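Local coordinates for protein endo-xylogalacturonan hydrolase A (Aspergillus tubingensis, PDB 4C2L) that degrades xylogalacturonan, a xylose-substituted galacturonan of the hairy regions of pectin, requiring xylose substituents on the galacturonic acid backbone for activity, at residues Asp30-Pro33 / Ala34-Ala38; Asn116-Asp119 / Ala120-Phe124; Asn183-Lys186 / Asn187-Gly190. One frame throughout, in Å; residues are numbered along the deposited sequence.

Interaction 1: residues Asp30-Pro33 / Ala34-Ala38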
loop_
_atom_site.group_PDB
_atom_site.type_symbol
_atom_site.label_atom_id
_atom_site.label_comp_id
_atom_site.label_asym_id
_atom_site.label_seq_id
_atom_site.Cartn_x
_atom_site.Cartn_y
_atom_site.Cartn_z
ATOM N N ASP A 30 -24.304 5.208 17.012
ATOM C CA ASP A 30 -23.377 4.241 16.427
ATOM C C ASP A 30 -24.182 3.078 15.826
ATOM O O ASP A 30 -24.984 2.449 16.529
ATOM C CB ASP A 30 -22.445 3.737 17.531
ATOM C CG ASP A 30 -21.243 2.998 16.983
ATOM O OD1 ASP A 30 -21.171 2.772 15.753
ATOM O OD2 ASP A 30 -20.366 2.671 17.804
ATOM N N ASP A 31 -23.992 2.811 14.524
ATOM C CA ASP A 31 -24.641 1.681 13.860
ATOM C C ASP A 31 -23.855 0.377 13.942
ATOM O O ASP A 31 -24.339 -0.671 13.506
ATOM C CB ASP A 31 -24.906 2.003 12.373
ATOM C CG ASP A 31 -25.978 3.065 12.184
ATOM O OD1 ASP A 31 -26.953 3.102 12.977
ATOM O OD2 ASP A 31 -25.858 3.865 11.227
ATOM N N VAL A 32 -22.635 0.430 14.469
ATOM C CA VAL A 32 -21.801 -0.777 14.529
ATOM C C VAL A 32 -22.512 -1.973 15.204
ATOM O O VAL A 32 -22.483 -3.068 14.671
ATOM C CB VAL A 32 -20.409 -0.484 15.131
ATOM C CG1 VAL A 32 -19.673 -1.764 15.507
ATOM C CG2 VAL A 32 -19.565 0.324 14.140
ATOM N N PRO A 33 -23.195 -1.758 16.350
ATOM C CA PRO A 33 -23.831 -2.958 16.938
ATOM C C PRO A 33 -24.879 -3.603 16.036
ATOM O O PRO A 33 -24.936 -4.833 15.950
ATOM C CB PRO A 33 -24.467 -2.416 18.226
ATOM C CG PRO A 33 -23.532 -1.315 18.617
ATOM C CD PRO A 33 -23.165 -0.636 17.307
ATOM N N ALA A 34 -25.690 -2.784 15.364
ATOM C CA ALA A 34 -26.668 -3.294 14.404
ATOM C C ALA A 34 -26.002 -4.077 13.284
ATOM O O ALA A 34 -26.523 -5.111 12.849
ATOM C CB ALA A 34 -27.500 -2.158 13.819
ATOM N N ILE A 35 -24.855 -3.581 12.821
ATOM C CA ILE A 35 -24.105 -4.247 11.764
ATOM C C ILE A 35 -23.528 -5.595 12.226
ATOM O O ILE A 35 -23.668 -6.607 11.535
ATOM C CB ILE A 35 -22.998 -3.325 11.204
ATOM C CG1 ILE A 35 -23.625 -2.066 10.583
ATOM C CG2 ILE A 35 -22.122 -4.083 10.214
ATOM C CD1 ILE A 35 -22.636 -0.938 10.294
ATOM N N THR A 36 -22.898 -5.630 13.399
ATOM C CA THR A 36 -22.325 -6.899 13.855
ATOM C C THR A 36 -23.399 -7.897 14.246
ATOM O O THR A 36 -23.186 -9.095 14.129
ATOM C CB THR A 36 -21.280 -6.733 14.977
ATOM O OG1 THR A 36 -21.885 -6.038 16.075
ATOM C CG2 THR A 36 -20.077 -5.933 14.449
ATOM N N GLU A 37 -24.556 -7.423 14.686
ATOM C CA GLU A 37 -25.644 -8.360 14.977
ATOM C C GLU A 37 -26.149 -8.981 13.676
ATOM O O GLU A 37 -26.406 -10.182 13.634
ATOM C CB GLU A 37 -26.781 -7.706 15.754
ATOM C CG GLU A 37 -27.696 -8.720 16.445
ATOM C CD GLU A 37 -28.680 -9.353 15.484
ATOM O OE1 GLU A 37 -29.091 -8.650 14.522
ATOM O OE2 GLU A 37 -29.037 -10.543 15.682
ATOM N N ALA A 38 -26.269 -8.167 12.625
ATOM C CA ALA A 38 -26.653 -8.683 11.308
ATOM C C ALA A 38 -25.629 -9.702 10.811
ATOM O O ALA A 38 -26.000 -10.775 10.311
ATOM C CB ALA A 38 -26.801 -7.541 10.304
#

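Interaction 2: residues Asn116-Asp119 / Ala120-Phe124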
loop_
_atom_site.group_PDB
_atom_site.type_symbol
_atom_site.label_atom_id
_atom_site.label_comp_id
_atom_site.label_asym_id
_atom_site.label_seq_id
_atom_site.Cartn_x
_atom_site.Cartn_y
_atom_site.Cartn_z
ATOM N N ASN A 116 -13.179 9.306 6.900
ATOM C CA ASN A 116 -13.368 10.604 7.545
ATOM C C ASN A 116 -12.064 11.099 8.167
ATOM O O ASN A 116 -12.027 11.538 9.318
ATOM C CB ASN A 116 -14.491 10.494 8.593
ATOM C CG ASN A 116 -15.132 11.828 8.941
ATOM O OD1 ASN A 116 -14.787 12.881 8.393
ATOM N ND2 ASN A 116 -16.101 11.780 9.868
ATOM N N GLY A 117 -10.995 11.044 7.377
ATOM C CA GLY A 117 -9.644 11.187 7.893
ATOM C C GLY A 117 -9.138 12.595 8.131
ATOM O O GLY A 117 -8.049 12.760 8.658
ATOM N N GLN A 118 -9.902 13.616 7.741
ATOM C CA GLN A 118 -9.365 14.993 7.783
ATOM C C GLN A 118 -8.835 15.369 9.163
ATOM O O GLN A 118 -7.730 15.909 9.283
ATOM C CB GLN A 118 -10.429 16.025 7.365
ATOM C CG GLN A 118 -9.855 17.435 7.238
ATOM C CD GLN A 118 -8.909 17.583 6.045
ATOM O OE1 GLN A 118 -9.256 17.225 4.913
ATOM N NE2 GLN A 118 -7.709 18.105 6.292
ATOM N N ASP A 119 -9.634 15.116 10.195
ATOM C CA ASP A 119 -9.221 15.505 11.540
ATOM C C ASP A 119 -7.918 14.811 11.942
ATOM O O ASP A 119 -7.050 15.429 12.562
ATOM C CB ASP A 119 -10.317 15.208 12.562
ATOM C CG ASP A 119 -11.496 16.156 12.457
ATOM O OD1 ASP A 119 -11.470 17.104 11.639
ATOM O OD2 ASP A 119 -12.472 15.932 13.199
ATOM N N ALA A 120 -7.796 13.535 11.585
ATOM C CA ALA A 120 -6.587 12.768 11.873
ATOM C C ALA A 120 -5.393 13.372 11.150
ATOM O O ALA A 120 -4.306 13.474 11.724
ATOM C CB ALA A 120 -6.772 11.304 11.495
ATOM N N TRP A 121 -5.573 13.779 9.889
ATOM C CA TRP A 121 -4.428 14.355 9.169
ATOM C C TRP A 121 -3.987 15.651 9.780
ATOM O O TRP A 121 -2.800 15.937 9.854
ATOM C CB TRP A 121 -4.736 14.585 7.695
ATOM C CG TRP A 121 -5.238 13.368 6.984
ATOM C CD1 TRP A 121 -4.919 12.030 7.239
ATOM C CD2 TRP A 121 -6.170 13.337 5.854
ATOM N NE1 TRP A 121 -5.596 11.201 6.367
ATOM C CE2 TRP A 121 -6.352 11.933 5.506
ATOM C CE3 TRP A 121 -6.866 14.317 5.128
ATOM C CZ2 TRP A 121 -7.203 11.530 4.471
ATOM C CZ3 TRP A 121 -7.702 13.904 4.082
ATOM C CH2 TRP A 121 -7.866 12.547 3.757
ATOM N N ASP A 122 -4.945 16.456 10.222
ATOM C CA ASP A 122 -4.615 17.750 10.817
ATOM C C ASP A 122 -3.968 17.587 12.184
ATOM O O ASP A 122 -3.011 18.297 12.510
ATOM C CB ASP A 122 -5.867 18.627 10.906
ATOM C CG ASP A 122 -6.372 19.066 9.532
ATOM O OD1 ASP A 122 -5.578 19.306 8.610
ATOM O OD2 ASP A 122 -7.586 19.214 9.393
ATOM N N LEU A 123 -4.465 16.635 12.974
ATOM C CA LEU A 123 -3.859 16.332 14.272
ATOM C C LEU A 123 -2.442 15.786 14.102
ATOM O O LEU A 123 -1.512 16.249 14.752
ATOM C CB LEU A 123 -4.721 15.350 15.063
ATOM C CG LEU A 123 -4.243 14.969 16.466
ATOM C CD1 LEU A 123 -3.964 16.204 17.318
ATOM C CD2 LEU A 123 -5.304 14.098 17.131
ATOM N N PHE A 124 -2.281 14.819 13.204
ATOM C CA PHE A 124 -0.954 14.262 12.954
ATOM C C PHE A 124 0.038 15.342 12.486
ATOM O O PHE A 124 1.211 15.298 12.829
ATOM C CB PHE A 124 -1.043 13.162 11.909
ATOM C CG PHE A 124 0.271 12.516 11.621
ATOM C CD1 PHE A 124 0.836 11.659 12.556
ATOM C CD2 PHE A 124 0.961 12.788 10.439
ATOM C CE1 PHE A 124 2.056 11.053 12.310
ATOM C CE2 PHE A 124 2.187 12.190 10.193
ATOM C CZ PHE A 124 2.734 11.326 11.139
HETATM O O HOH W 1 -10.210 12.001 11.208
#

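Interaction 3: residues Asn183-Lys186 / Asn187-Gly190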
loop_
_atom_site.group_PDB
_atom_site.type_symbol
_atom_site.label_atom_id
_atom_site.label_comp_id
_atom_site.label_asym_id
_atom_site.label_seq_id
_atom_site.Cartn_x
_atom_site.Cartn_y
_atom_site.Cartn_z
ATOM N N ASN A 183 -2.706 20.638 5.075
ATOM C CA ASN A 183 -2.067 19.445 5.632
ATOM C C ASN A 183 -2.358 18.251 4.744
ATOM O O ASN A 183 -3.517 17.937 4.510
ATOM C CB ASN A 183 -2.569 19.173 7.045
ATOM C CG ASN A 183 -2.129 20.239 8.025
ATOM O OD1 ASN A 183 -0.992 20.701 7.977
ATOM N ND2 ASN A 183 -3.010 20.598 8.931
ATOM N N PRO A 184 -1.302 17.577 4.248
ATOM C CA PRO A 184 -1.533 16.446 3.347
ATOM C C PRO A 184 -2.031 15.194 4.075
ATOM O O PRO A 184 -1.891 15.082 5.313
ATOM C CB PRO A 184 -0.154 16.188 2.718
ATOM C CG PRO A 184 0.828 16.852 3.610
ATOM C CD PRO A 184 0.129 17.822 4.517
ATOM N N PRO A 185 -2.639 14.263 3.322
ATOM C CA PRO A 185 -3.086 12.992 3.906
ATOM C C PRO A 185 -1.884 12.048 4.074
ATOM O O PRO A 185 -1.701 11.112 3.296
ATOM C CB PRO A 185 -4.077 12.461 2.875
ATOM C CG PRO A 185 -3.691 13.102 1.576
ATOM C CD PRO A 185 -3.042 14.414 1.911
ATOM N N LYS A 186 -1.071 12.311 5.093
ATOM C CA LYS A 186 0.184 11.577 5.300
ATOM C C LYS A 186 -0.041 10.080 5.531
ATOM O O LYS A 186 -0.991 9.697 6.200
ATOM C CB LYS A 186 0.917 12.126 6.523
ATOM C CG LYS A 186 1.493 13.515 6.355
ATOM C CD LYS A 186 2.683 13.524 5.425
ATOM C CE LYS A 186 3.419 14.856 5.527
ATOM N NZ LYS A 186 4.582 14.887 4.587
ATOM N N ASN A 187 0.852 9.255 4.985
ATOM C CA ASN A 187 0.882 7.818 5.281
ATOM C C ASN A 187 -0.393 7.096 4.868
ATOM O O ASN A 187 -0.779 6.117 5.501
ATOM C CB ASN A 187 1.163 7.593 6.775
ATOM C CG ASN A 187 2.397 8.344 7.247
ATOM O OD1 ASN A 187 2.293 9.319 7.993
ATOM N ND2 ASN A 187 3.580 7.895 6.797
ATOM N N THR A 188 -1.040 7.592 3.813
ATOM C CA THR A 188 -2.240 6.950 3.297
ATOM C C THR A 188 -1.883 5.856 2.288
ATOM O O THR A 188 -2.373 5.861 1.155
ATOM C CB THR A 188 -3.232 7.976 2.719
ATOM O OG1 THR A 188 -2.534 8.918 1.887
ATOM C CG2 THR A 188 -3.926 8.718 3.888
ATOM N N ASP A 189 -1.019 4.910 2.702
ATOM C CA ASP A 189 -0.598 3.814 1.806
ATOM C C ASP A 189 -1.823 3.101 1.235
ATOM O O ASP A 189 -2.772 2.810 1.971
ATOM C CB ASP A 189 0.183 2.737 2.571
ATOM C CG ASP A 189 1.431 3.247 3.253
ATOM O OD1 ASP A 189 1.589 4.466 3.455
ATOM O OD2 ASP A 189 2.266 2.383 3.631
ATOM N N GLY A 190 -1.819 2.788 -0.060
ATOM C CA GLY A 190 -2.938 2.046 -0.627
ATOM C C GLY A 190 -3.035 0.628 -0.076
ATOM O O GLY A 190 -4.106 0.172 0.344
#

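Interaction 1: residues Asp30-Pro33 / Ala34-Ala38
Asp31 and Ile35 meet on the packed side of this helix start. The amide of Ile35 donates to Asp31 O over 3.0 Å between Ile35 N and that oxygen, and Ile35 CG1, placed beside its own backbone N (chi1 -62°), comes to 3.3 Å from the same Asp31 O. CD1 continues alongside, so the carbonyl is bonded by an amide and flanked by aliphatic carbon, while the isoleucine also packs on Leu58 and Leu62. The carboxylate of Asp31 is buried too, with Tyr57 N and Gly24 N as its donors. Before the first turn, Asp30 OD1 accepts from Val32 N at 3.0 Å, met from above the carboxylate plane, a capping bond.

The solvent side, with Pro33 and Glu37 exposed and Thr36 partly so, is looser. Thr36 N gives a nearly straight bond to Val32 O (2.9 Å, 167°), whereas Thr36 OG1 makes only weak, alternative approaches to Val32 O and Pro33 O. Glu37 N reaches Pro33 O, but its side chain bends away into an exposed position.

This helix, after strand 18-19 and before strand 47-50 in the chain, its first turn capped by Asp30, is typical of the N-terminal end of the family 28 right-handed parallel beta-helix.

Interaction 2: residues Asn116-Asp119 / Ala120-Phe124
Gln118 NE2 is shared between the carboxylate of Asp122, one turn further on, and Ser179 OG. Its bond to Asp122 OD2 measures 3.3 Å and is nearly straight (162°); the partner lies in the amide plane of Gln118, yet the amide meets OD2 from above the carboxylate plane. A second, weak bond joins NE2 to Asp122 OD1. The glutamine reaches this position because its chain, extended at first, folds back at chi2. Its OE1 accepts from Lys180 N, so both ends of the amide are held and its rotation should be fixed. Asp122 OD1 has further donors in Asn183 and Ser181, which ties the helix to the loop running alongside.

The pairing lies on the opening turn of helix 118-126, a short helix inserted after strand 112-114 on the flank of the right-handed parallel beta-helix. On that turn Gly117 O serves twice. It accepts from Trp121 N, with 2.9 Å between the two atoms, and it also stands 3.3 Å above the indole plane of Trp121, offset toward the rim. The indole is swung back over it because CG lies beside the backbone N (chi1 -54°). Gln118 then presents its amide to the same ring at a steep angle, the planes 84° apart, with OE1 3.8 Å from Trp121 CZ3. A water donates to Asn116 O and accepts from Ala120 N at 2.9 Å, bridging the loop to the helix start, while Asp119 OD2 bonds to Ser82 OG.

Interaction 3: residues Asn183-Lys186 / Asn187-Gly190
Thr188 OG1 provides the strong polar contact of this turn, donating to Pro185 O at 2.7 Å. The donor is tilted 20° from the carbonyl plane, and the hydroxyl lies between backbone N and carbonyl carbon (chi1 46°), which directs it back across the turn. The same OG1 accepts from Asp209 N, so one hydroxyl links the turn to the next coil of the beta-helix.

The backbone forms a type II beta turn from Pro185 to Thr188, with Lys186 and Asn187 at its corners. Asn187 takes the positive phi (62°) that the third position of a type II turn calls for.

Van der Waals contacts are fewer. Thr188 CG2 approaches Pro185 O to 3.3 Å and, in the one purely carbon pair, faces Pro185 CB at 3.9 Å, so the methyl packs beside the carbonyl that the hydroxyl grips. Between the two corner residues, Lys186 CB touches Asn187 OD1 at 3.5 Å, before the lysine chain bends away.

Charged partners come from outside. Arg132 donates through NH1 to Lys186 O and through NH2 to Asn187 OD1, clamping the turn corner and fixing that amide oxygen.

Residues Asn187-Thr188-Asp189 match the Asn-Thr-Asp signature of family 28 hydrolases. The nearest atoms of the Asn187 and Asp210 side chains are about 3 Å apart, and Asp189 OD1 is also close to Asp210 OD1. The chemistry therefore implies a turn whose shape is locked by hydroxyl and guanidinium bonds, consistent with its keeping Asn187 and Asp189 in place beside the probable proton donor Asp210.

Interactions 2 and 3 form one neighbourhood, their centres about 10 Å apart, whereas interaction 1 stands alone at the N-terminal end, its centre about 25 Å from that of interaction 2 and 29 Å from that of interaction 3. The two neighbours are joined by the probable hydrogen bond of Asn183 ND2 to Asp122 OD1 (2.9 Å) and by Trp121 CE2 packed 3.5 Å from Pro185 CB. Phe124 CE2 also lies 3.6 Å from Asn187 OD1. Helix 118-126 thus backs the loop of interaction 3, placing Trp121 about 10 Å from Asp210 between side chains. Interaction 1 is remote from the probable catalytic residues.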